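Local coordinates for ferulic acid esterase, AmCE1/Fae1A (Anaeromyces mucronatus, PDB 5CXX), which probably hydrolyses feruloyl esters as a CE1 esterase of the alpha/beta-hydrolase fold, and is captured here with ferulic acid bound, at residues V59-G64 with D70-D75; D76-I81 with H253-I258; G177-A182 with Y263-T268. All coordinates share one frame; numbering follows the deposited sequence. Where two conformers were deposited one is given.

In the fold
The three contacts lie on one face of the central mixed sheet: interaction 1 sets the end of strand 58-62 against the 70-75 segment, interaction 2 joins helix 77-87 to helix 255-266, and interaction 3 packs helix 255-266 on strand 175-179. Interactions 1 and 2 have centres about 9 Å apart; Met72 O and Thr78 OG1, 2.7 Å apart, link them in a probable hydrogen bond. Between interactions 1 and 3, whose centres are about 12 Å apart, Tyr61 OH packs 3.6 Å from Phe179 CE2. Each contact also sends a residue to the ferulic acid pocket: Gly64, His253 and Ala182. His253 completes an apparent Ser-His-Asp triad with Ser156 and Asp222.

Interaction 1: residues V59-G64 with D70-D75; sequences VYYLHG and DSMLED
Met72 reaches from the short 3-10 turn 71-73 into the angle between Tyr61 and His63, at the C-terminal end of strand 58-62. Its side chain folds back on itself, with chi2 -45° and chi3 -68°, which brings the methyl group to the phenol end of Tyr61. There CE lies 3.5 Å from Tyr61 OH and also touches CE1 and CZ of the same ring. The two side chains cross at about a right angle, and the methyl approaches the ring on a slant. Met72 SD stands 5.2 Å from the centroid of the Tyr61 ring, an oblique Met-aromatic contact.

The other flank of the thioether rests on His63. Met72 SD is 4.0 Å from His63 CA, and Met72 CG packs 4.2 Å from His63 CB, so the touching is done by the base of the histidine and its imidazole takes no part. That ring is held instead by its own segment: His63 ND1 donates to Gly64 O over 2.8 Å. The acceptor lies almost in the imidazole plane and is met on a lone pair, which should limit rotation of the ring. Ser71 adds a small contact, its CB lying 4.2 Å from His63 CB, while its hydroxyl turns to Tyr68 N.

Around this buried cluster, strand 58-62 runs between strands 95-99 and 150-155 in the parallel part of the central sheet. Helix 255-266 closes over the side chains, with Phe262 stacked on the Tyr61 ring and Ile258 touching both Tyr61 and Met72.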
loop_
_atom_site.group_PDB
_atom_site.type_symbol
_atom_site.label_atom_id
_atom_site.label_comp_id
_atom_site.label_asym_id
_atom_site.label_seq_id
_atom_site.Cartn_x
_atom_site.Cartn_y
_atom_site.Cartn_z
ATOM N N VAL A 59 5.784 -0.338 7.375
ATOM C CA VAL A 59 4.899 -0.465 6.208
ATOM C C VAL A 59 4.057 0.798 6.059
ATOM O O VAL A 59 3.433 1.239 7.023
ATOM C CB VAL A 59 4.007 -1.736 6.272
ATOM C CG1 VAL A 59 3.203 -1.839 7.501
ATOM C CG2 VAL A 59 3.068 -1.812 5.042
ATOM N N TYR A 60 4.117 1.401 4.871
ATOM C CA TYR A 60 3.206 2.509 4.537
ATOM C C TYR A 60 2.035 1.958 3.762
ATOM O O TYR A 60 2.267 1.283 2.749
ATOM C CB TYR A 60 3.971 3.544 3.684
ATOM C CG TYR A 60 5.152 4.138 4.394
ATOM C CD1 TYR A 60 4.955 5.215 5.239
ATOM C CD2 TYR A 60 6.433 3.578 4.262
ATOM C CE1 TYR A 60 6.031 5.767 5.933
ATOM C CE2 TYR A 60 7.513 4.118 4.956
ATOM C CZ TYR A 60 7.278 5.204 5.819
ATOM O OH TYR A 60 8.382 5.744 6.526
ATOM N N TYR A 61 0.804 2.184 4.244
ATOM C CA TYR A 61 -0.398 1.545 3.663
ATOM C C TYR A 61 -1.348 2.638 3.170
ATOM O O TYR A 61 -1.821 3.457 3.990
ATOM C CB TYR A 61 -1.033 0.705 4.781
ATOM C CG TYR A 61 -2.104 -0.309 4.366
ATOM C CD1 TYR A 61 -2.606 -0.420 3.049
ATOM C CD2 TYR A 61 -2.615 -1.166 5.342
ATOM C CE1 TYR A 61 -3.565 -1.408 2.757
ATOM C CE2 TYR A 61 -3.580 -2.154 5.020
ATOM C CZ TYR A 61 -4.037 -2.231 3.731
ATOM O OH TYR A 61 -4.975 -3.182 3.407
ATOM N N LEU A 62 -1.591 2.658 1.862
ATOM C CA LEU A 62 -2.233 3.788 1.174
ATOM C C LEU A 62 -3.693 3.502 0.857
ATOM O O LEU A 62 -4.007 2.536 0.165
ATOM C CB LEU A 62 -1.474 4.079 -0.147
ATOM C CG LEU A 62 0.068 4.167 -0.055
ATOM C CD1 LEU A 62 0.563 4.740 -1.371
ATOM C CD2 LEU A 62 0.561 5.065 1.115
ATOM N N HIS A 63 -4.606 4.404 1.299
ATOM C CA HIS A 63 -5.999 4.294 0.922
ATOM C C HIS A 63 -6.294 4.593 -0.532
ATOM O O HIS A 63 -5.421 5.001 -1.308
ATOM C CB HIS A 63 -6.790 5.279 1.810
ATOM C CG HIS A 63 -6.423 6.736 1.587
ATOM N ND1 HIS A 63 -6.840 7.438 0.471
ATOM C CD2 HIS A 63 -5.703 7.601 2.344
ATOM C CE1 HIS A 63 -6.392 8.693 0.549
ATOM N NE2 HIS A 63 -5.690 8.815 1.671
ATOM N N GLY A 64 -7.556 4.408 -0.897
ATOM C CA GLY A 64 -7.996 4.628 -2.261
ATOM C C GLY A 64 -8.555 6.021 -2.544
ATOM O O GLY A 64 -8.459 6.973 -1.725
ATOM N N ASP A 70 -7.846 7.784 7.873
ATOM C CA ASP A 70 -8.493 6.795 8.735
ATOM C C ASP A 70 -9.168 5.654 7.982
ATOM O O ASP A 70 -9.701 4.709 8.613
ATOM C CB ASP A 70 -9.552 7.461 9.668
ATOM C CG ASP A 70 -8.962 8.438 10.619
ATOM O OD1 ASP A 70 -7.754 8.428 10.885
ATOM O OD2 ASP A 70 -9.761 9.243 11.208
ATOM N N SER A 71 -9.223 5.750 6.633
ATOM C CA SER A 71 -10.078 4.851 5.911
ATOM C C SER A 71 -9.648 3.377 6.009
ATOM O O SER A 71 -10.526 2.512 6.080
ATOM C CB SER A 71 -10.104 5.280 4.410
ATOM O OG SER A 71 -10.695 6.577 4.357
ATOM N N MET A 72 -8.345 3.110 6.099
ATOM C CA MET A 72 -7.950 1.694 6.196
ATOM C C MET A 72 -8.173 1.130 7.611
ATOM O O MET A 72 -7.965 -0.059 7.813
ATOM C CB MET A 72 -6.480 1.519 5.737
ATOM C CG MET A 72 -6.285 1.918 4.237
ATOM S SD MET A 72 -7.510 1.303 3.071
ATOM C CE MET A 72 -7.158 -0.416 3.093
ATOM N N LEU A 73 -8.696 1.967 8.528
ATOM C CA LEU A 73 -9.030 1.455 9.877
ATOM C C LEU A 73 -10.493 1.093 9.982
ATOM O O LEU A 73 -10.956 0.648 11.059
ATOM C CB LEU A 73 -8.675 2.473 10.972
ATOM C CG LEU A 73 -7.172 2.779 11.082
ATOM C CD1 LEU A 73 -6.990 4.034 11.946
ATOM C CD2 LEU A 73 -6.381 1.524 11.650
ATOM N N GLU A 74 -11.270 1.302 8.902
ATOM C CA GLU A 74 -12.694 1.016 8.988
ATOM C C GLU A 74 -13.072 -0.448 8.998
ATOM O O GLU A 74 -14.254 -0.761 9.219
ATOM C CB GLU A 74 -13.451 1.714 7.826
ATOM C CG GLU A 74 -13.506 3.233 7.962
ATOM C CD GLU A 74 -14.243 3.750 9.207
ATOM O OE1 GLU A 74 -15.011 3.017 9.886
ATOM O OE2 GLU A 74 -14.084 4.968 9.490
ATOM N N ASP A 75 -12.105 -1.354 8.787
ATOM C CA ASP A 75 -12.278 -2.792 8.987
ATOM C C ASP A 75 -11.082 -3.212 9.848
ATOM O O ASP A 75 -9.980 -2.677 9.646
ATOM C CB ASP A 75 -12.263 -3.544 7.617
ATOM C CG ASP A 75 -12.205 -5.035 7.771
ATOM O OD1 ASP A 75 -11.091 -5.567 7.777
ATOM O OD2 ASP A 75 -13.274 -5.675 7.829
#

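Interaction 2: residues D76-I81 with H253-I258; sequences DSTLAI and HDWNAI. With FER (3-(4-hydroxy-3-methoxyphenyl)-2-propenoic acid), chain D.
In this alpha/beta-hydrolase fold, helices 77-87 and 255-266 meet near their N-terminal ends, where Ser77 packs against Trp255 just after the histidine of the apparent catalytic triad. The contact is small and rests on the benzene half of the indole. Ser77 OG lies 3.5 Å from Trp255 CZ3 and 3.6 Å from Trp255 CE3, approaching the ring system at a slant. The hydroxyl is placed between the backbone N and the carbonyl carbon of its own residue (chi1 55°), and its polar partner is Asp75 OD1. Thr78 follows one residue later: its OG1 comes within 4.3 Å of Trp255 CZ3, again obliquely, while bonding to Met72 O. These two bonds tie the start of helix 77-87 to the turn before it.

Within the same helix as Trp255, Ile258 CD1 lies 3.8 Å above the indole plane, displaced toward the rim. Arg15 of the short helix 12-15 touches both Ser77 and Trp255.

On the side of the active site, in the conformer given, His253 ND1 bonds to Asp222 and NE2 to Ser156, consistent with a charge relay. NE2 also makes a weak bond of 3.4 Å to O2 of the ferulic acid, near the imidazole plane. A second conformer of this histidine calls for caution over the whole arrangement. The next residue, Asp254, is the N-cap of helix 255-266: its OD1 accepts from Ala257 N over 3.0 Å, with an N-H...O angle of 156°.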
loop_
_atom_site.group_PDB
_atom_site.type_symbol
_atom_site.label_atom_id
_atom_site.label_comp_id
_atom_site.label_asym_id
_atom_site.label_seq_id
_atom_site.Cartn_x
_atom_site.Cartn_y
_atom_site.Cartn_z
ATOM N N ASP A 76 -11.270 -4.165 10.737
ATOM C CA ASP A 76 -10.183 -4.516 11.688
ATOM C C ASP A 76 -9.031 -5.296 11.030
ATOM O O ASP A 76 -8.042 -5.570 11.720
ATOM C CB ASP A 76 -10.765 -5.335 12.856
ATOM C CG ASP A 76 -11.392 -4.471 13.908
ATOM O OD1 ASP A 76 -11.359 -3.213 13.802
ATOM O OD2 ASP A 76 -11.910 -5.035 14.911
ATOM N N SER A 77 -9.101 -5.648 9.730
ATOM C CA SER A 77 -7.994 -6.405 9.153
ATOM C C SER A 77 -6.668 -5.670 9.258
ATOM O O SER A 77 -5.657 -6.325 9.413
ATOM C CB SER A 77 -8.260 -6.752 7.670
ATOM O OG SER A 77 -8.538 -5.558 6.939
ATOM N N THR A 78 -6.653 -4.340 9.155
ATOM C CA THR A 78 -5.367 -3.636 9.104
ATOM C C THR A 78 -4.612 -3.818 10.408
ATOM O O THR A 78 -3.389 -4.089 10.426
ATOM C CB THR A 78 -5.615 -2.135 8.812
ATOM O OG1 THR A 78 -6.242 -2.054 7.514
ATOM C CG2 THR A 78 -4.316 -1.274 8.806
ATOM N N LEU A 79 -5.320 -3.583 11.515
ATOM C CA LEU A 79 -4.696 -3.768 12.838
ATOM C C LEU A 79 -4.574 -5.226 13.234
ATOM O O LEU A 79 -3.665 -5.563 14.008
ATOM C CB LEU A 79 -5.528 -3.049 13.932
ATOM C CG LEU A 79 -5.606 -1.537 13.796
ATOM C CD1 LEU A 79 -6.609 -0.977 14.847
ATOM C CD2 LEU A 79 -4.205 -0.894 13.952
ATOM N N ALA A 80 -5.474 -6.095 12.781
ATOM C CA ALA A 80 -5.453 -7.473 13.327
ATOM C C ALA A 80 -4.448 -8.374 12.622
ATOM O O ALA A 80 -3.819 -9.214 13.270
ATOM C CB ALA A 80 -6.843 -8.119 13.247
ATOM N N ILE A 81 -4.322 -8.239 11.311
ATOM C CA ILE A 81 -3.515 -9.207 10.555
ATOM C C ILE A 81 -2.035 -9.271 10.975
ATOM O O ILE A 81 -1.518 -10.387 11.222
ATOM C CB ILE A 81 -3.644 -8.907 9.025
ATOM C CG1 ILE A 81 -4.980 -9.504 8.516
ATOM C CG2 ILE A 81 -2.430 -9.494 8.234
ATOM C CD1 ILE A 81 -5.331 -9.082 7.038
ATOM N N HIS A 253 -14.899 -4.808 -5.150
ATOM C CA HIS A 253 -14.030 -3.749 -4.619
ATOM C C HIS A 253 -14.322 -3.654 -3.102
ATOM O O HIS A 253 -15.105 -2.810 -2.645
ATOM C CB HIS A 253 -14.317 -2.417 -5.346
ATOM C CG HIS A 253 -13.100 -1.546 -5.583
ATOM N ND1 HIS A 253 -11.940 -1.996 -6.201
ATOM C CD2 HIS A 253 -12.880 -0.244 -5.271
ATOM C CE1 HIS A 253 -11.073 -1.016 -6.270
ATOM N NE2 HIS A 253 -11.623 0.066 -5.711
ATOM N N ASP A 254 -13.762 -4.591 -2.336
ATOM C CA ASP A 254 -14.258 -4.767 -0.970
ATOM C C ASP A 254 -13.191 -5.303 -0.014
ATOM O O ASP A 254 -12.017 -5.553 -0.401
ATOM C CB ASP A 254 -15.511 -5.712 -0.989
ATOM C CG ASP A 254 -15.204 -7.153 -1.450
ATOM O OD1 ASP A 254 -14.110 -7.700 -1.221
ATOM O OD2 ASP A 254 -16.085 -7.798 -2.108
ATOM N N TRP A 255 -13.625 -5.491 1.239
ATOM C CA TRP A 255 -12.657 -5.838 2.274
ATOM C C TRP A 255 -12.243 -7.306 2.185
ATOM O O TRP A 255 -11.228 -7.674 2.792
ATOM C CB TRP A 255 -13.258 -5.531 3.655
ATOM C CG TRP A 255 -13.121 -4.076 3.983
ATOM C CD1 TRP A 255 -14.134 -3.118 4.041
ATOM C CD2 TRP A 255 -11.917 -3.409 4.398
ATOM N NE1 TRP A 255 -13.618 -1.909 4.396
ATOM C CE2 TRP A 255 -12.269 -2.051 4.640
ATOM C CE3 TRP A 255 -10.582 -3.821 4.587
ATOM C CZ2 TRP A 255 -11.343 -1.106 5.076
ATOM C CZ3 TRP A 255 -9.643 -2.848 5.016
ATOM C CH2 TRP A 255 -10.049 -1.519 5.257
ATOM N N ASN A 256 -13.017 -8.145 1.469
ATOM C CA ASN A 256 -12.499 -9.499 1.186
ATOM C C ASN A 256 -11.254 -9.430 0.302
ATOM O O ASN A 256 -10.269 -10.138 0.597
ATOM C CB ASN A 256 -13.612 -10.384 0.573
ATOM C CG ASN A 256 -14.692 -10.771 1.608
ATOM O OD1 ASN A 256 -14.382 -10.904 2.804
ATOM N ND2 ASN A 256 -15.962 -10.957 1.166
ATOM N N ALA A 257 -11.282 -8.601 -0.752
ATOM C CA ALA A 257 -10.107 -8.489 -1.644
ATOM C C ALA A 257 -8.946 -7.819 -0.900
ATOM O O ALA A 257 -7.791 -8.251 -1.025
ATOM C CB ALA A 257 -10.451 -7.734 -2.892
ATOM N N ILE A 258 -9.254 -6.804 -0.086
ATOM C CA ILE A 258 -8.206 -6.123 0.650
ATOM C C ILE A 258 -7.575 -7.041 1.671
ATOM O O ILE A 258 -6.345 -7.146 1.700
ATOM C CB ILE A 258 -8.753 -4.879 1.383
ATOM C CG1 ILE A 258 -9.237 -3.837 0.339
ATOM C CG2 ILE A 258 -7.648 -4.278 2.311
ATOM C CD1 ILE A 258 -10.100 -2.751 0.968
HETATM C C4 FER D . -10.602 5.142 -12.474
HETATM C C5 FER D . -11.513 4.304 -11.767
HETATM C C6 FER D . -11.317 4.066 -10.438
HETATM C C3 FER D . -9.472 5.633 -11.793
HETATM C C2 FER D . -9.273 5.427 -10.455
HETATM C C1 FER D . -10.176 4.630 -9.776
HETATM C C10 FER D . -7.430 6.681 -11.929
HETATM C C7 FER D . -9.966 4.427 -8.314
HETATM C C8 FER D . -10.903 3.974 -7.464
HETATM C C9 FER D . -10.532 3.818 -5.990
HETATM O O1 FER D . -9.385 4.123 -5.534
HETATM O O2 FER D . -11.419 3.401 -5.200
HETATM O O4 FER D . -10.694 5.447 -13.798
HETATM O O3 FER D . -8.658 6.387 -12.586
#

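Interaction 3: residues G177-A182 with Y263-T268; sequences GAFAPA and YNFIQT. With FER (3-(4-hydroxy-3-methoxyphenyl)-2-propenoic acid), chain D.
Strand 175-179, whose following loop reaches the ferulic acid pocket at Ala182, is covered at Gly177 by the ring of Phe265. Gly177 CA lies over one face of that ring, 4.0 Å from its centroid and offset toward the rim, in a CH-pi contact; Gly177 N is also close, 3.5 Å from Phe265 CE1. With no CB on the glycine, the ring can settle directly onto the strand. Phe265 CG is anti to the backbone N (chi1 -176°), which carries the ring from the helix down to the sheet, in the alpha/beta-hydrolase arrangement of a central sheet with helices packed on both faces: Ala178, on the other side of the strand, meets helix 157-168. Phe179 crosses Phe265 at about a right angle, and Phe265 CB meets the edge of the Phe179 ring, near its plane, 4.0 Å from Phe179 CZ.

Past Phe265 the chain turns, and Phe265 O takes two bonds from Thr268, 2.8 Å from OG1 and 2.9 Å from N. In the loop beyond the strand, Ala182 CB lies 3.7 Å from both C2 and C7 of the ferulic acid.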
loop_
_atom_site.group_PDB
_atom_site.type_symbol
_atom_site.label_atom_id
_atom_site.label_comp_id
_atom_site.label_asym_id
_atom_site.label_seq_id
_atom_site.Cartn_x
_atom_site.Cartn_y
_atom_site.Cartn_z
ATOM N N GLY A 177 2.920 -3.936 -2.343
ATOM C CA GLY A 177 1.673 -4.675 -2.304
ATOM C C GLY A 177 0.578 -3.849 -2.927
ATOM O O GLY A 177 0.314 -2.700 -2.556
ATOM N N ALA A 178 -0.147 -4.442 -3.861
ATOM C CA ALA A 178 -1.140 -3.682 -4.599
ATOM C C ALA A 178 -2.455 -4.440 -4.558
ATOM O O ALA A 178 -2.582 -5.480 -5.252
ATOM C CB ALA A 178 -0.697 -3.461 -6.082
ATOM N N PHE A 179 -3.433 -3.961 -3.782
ATOM C CA PHE A 179 -4.709 -4.674 -3.655
ATOM C C PHE A 179 -5.727 -3.960 -4.510
ATOM O O PHE A 179 -6.115 -2.823 -4.207
ATOM C CB PHE A 179 -5.141 -4.743 -2.157
ATOM C CG PHE A 179 -3.979 -5.048 -1.209
ATOM C CD1 PHE A 179 -2.964 -5.937 -1.573
ATOM C CD2 PHE A 179 -3.888 -4.361 0.034
ATOM C CE1 PHE A 179 -1.875 -6.150 -0.760
ATOM C CE2 PHE A 179 -2.801 -4.607 0.884
ATOM C CZ PHE A 179 -1.774 -5.496 0.494
ATOM N N ALA A 180 -6.075 -4.604 -5.627
ATOM C CA ALA A 180 -7.030 -4.072 -6.620
ATOM C C ALA A 180 -6.592 -2.717 -7.163
ATOM O O ALA A 180 -7.377 -1.754 -7.126
ATOM C CB ALA A 180 -8.466 -3.989 -6.048
ATOM N N PRO A 181 -5.392 -2.625 -7.736
ATOM C CA PRO A 181 -4.916 -1.326 -8.241
ATOM C C PRO A 181 -5.754 -0.730 -9.395
ATOM O O PRO A 181 -6.275 -1.407 -10.277
ATOM C CB PRO A 181 -3.477 -1.652 -8.735
ATOM C CG PRO A 181 -3.518 -3.144 -9.127
ATOM C CD PRO A 181 -4.377 -3.697 -7.936
ATOM N N ALA A 182 -5.888 0.596 -9.316
ATOM C CA ALA A 182 -6.667 1.384 -10.259
ATOM C C ALA A 182 -6.002 1.479 -11.642
ATOM O O ALA A 182 -4.759 1.368 -11.739
ATOM C CB ALA A 182 -6.858 2.818 -9.626
ATOM N N TYR A 263 -3.129 -9.944 4.082
ATOM C CA TYR A 263 -2.749 -11.202 4.745
ATOM C C TYR A 263 -1.590 -11.895 4.027
ATOM O O TYR A 263 -0.603 -12.304 4.677
ATOM C CB TYR A 263 -3.986 -12.121 4.768
ATOM C CG TYR A 263 -3.751 -13.543 5.247
ATOM C CD1 TYR A 263 -3.422 -13.815 6.577
ATOM C CD2 TYR A 263 -3.893 -14.630 4.353
ATOM C CE1 TYR A 263 -3.256 -15.106 7.041
ATOM C CE2 TYR A 263 -3.729 -15.951 4.822
ATOM C CZ TYR A 263 -3.406 -16.167 6.161
ATOM O OH TYR A 263 -3.262 -17.464 6.611
ATOM N N ASN A 264 -1.687 -12.063 2.695
ATOM C CA ASN A 264 -0.537 -12.662 2.013
ATOM C C ASN A 264 0.694 -11.758 2.021
ATOM O O ASN A 264 1.834 -12.240 2.198
ATOM C CB ASN A 264 -0.967 -12.997 0.577
ATOM C CG ASN A 264 -1.819 -14.239 0.508
ATOM O OD1 ASN A 264 -1.283 -15.356 0.554
ATOM N ND2 ASN A 264 -3.132 -14.062 0.388
ATOM N N PHE A 265 0.491 -10.455 1.859
ATOM C CA PHE A 265 1.622 -9.559 1.815
ATOM C C PHE A 265 2.446 -9.552 3.100
ATOM O O PHE A 265 3.675 -9.596 3.088
ATOM C CB PHE A 265 1.101 -8.160 1.476
ATOM C CG PHE A 265 2.182 -7.094 1.288
ATOM C CD1 PHE A 265 3.121 -7.204 0.239
ATOM C CD2 PHE A 265 2.224 -6.008 2.143
ATOM C CE1 PHE A 265 4.080 -6.169 0.049
ATOM C CE2 PHE A 265 3.195 -5.010 1.995
ATOM C CZ PHE A 265 4.103 -5.080 0.949
ATOM N N ILE A 266 1.752 -9.464 4.243
ATOM C CA ILE A 266 2.466 -9.305 5.524
ATOM C C ILE A 266 3.191 -10.594 5.921
ATOM O O ILE A 266 4.135 -10.588 6.703
ATOM C CB ILE A 266 1.457 -8.831 6.614
ATOM C CG1 ILE A 266 1.007 -7.402 6.282
ATOM C CG2 ILE A 266 2.092 -8.883 8.048
ATOM C CD1 ILE A 266 2.090 -6.301 6.383
ATOM N N GLN A 267 2.756 -11.719 5.341
ATOM C CA GLN A 267 3.516 -12.941 5.526
ATOM C C GLN A 267 4.879 -12.911 4.831
ATOM O O GLN A 267 5.739 -13.760 5.130
ATOM C CB GLN A 267 2.733 -14.133 4.980
ATOM C CG GLN A 267 1.627 -14.567 5.909
ATOM C CD GLN A 267 0.852 -15.705 5.321
ATOM O OE1 GLN A 267 1.323 -16.860 5.300
ATOM N NE2 GLN A 267 -0.312 -15.407 4.776
ATOM N N THR A 268 5.063 -11.985 3.897
ATOM C CA THR A 268 6.336 -11.955 3.147
ATOM C C THR A 268 7.275 -10.834 3.589
ATOM O O THR A 268 8.458 -10.839 3.249
ATOM C CB THR A 268 6.113 -11.778 1.649
ATOM O OG1 THR A 268 5.741 -10.426 1.352
ATOM C CG2 THR A 268 5.100 -12.783 1.090
HETATM C C4 FER D . -10.602 5.142 -12.474
HETATM C C5 FER D . -11.513 4.304 -11.767
HETATM C C6 FER D . -11.317 4.066 -10.438
HETATM C C3 FER D . -9.472 5.633 -11.793
HETATM C C2 FER D . -9.273 5.427 -10.455
HETATM C C1 FER D . -10.176 4.630 -9.776
HETATM C C10 FER D . -7.430 6.681 -11.929
HETATM C C7 FER D . -9.966 4.427 -8.314
HETATM C C8 FER D . -10.903 3.974 -7.464
HETATM C C9 FER D . -10.532 3.818 -5.990
HETATM O O1 FER D . -9.385 4.123 -5.534
HETATM O O2 FER D . -11.419 3.401 -5.200
HETATM O O4 FER D . -10.694 5.447 -13.798
HETATM O O3 FER D . -8.658 6.387 -12.586
#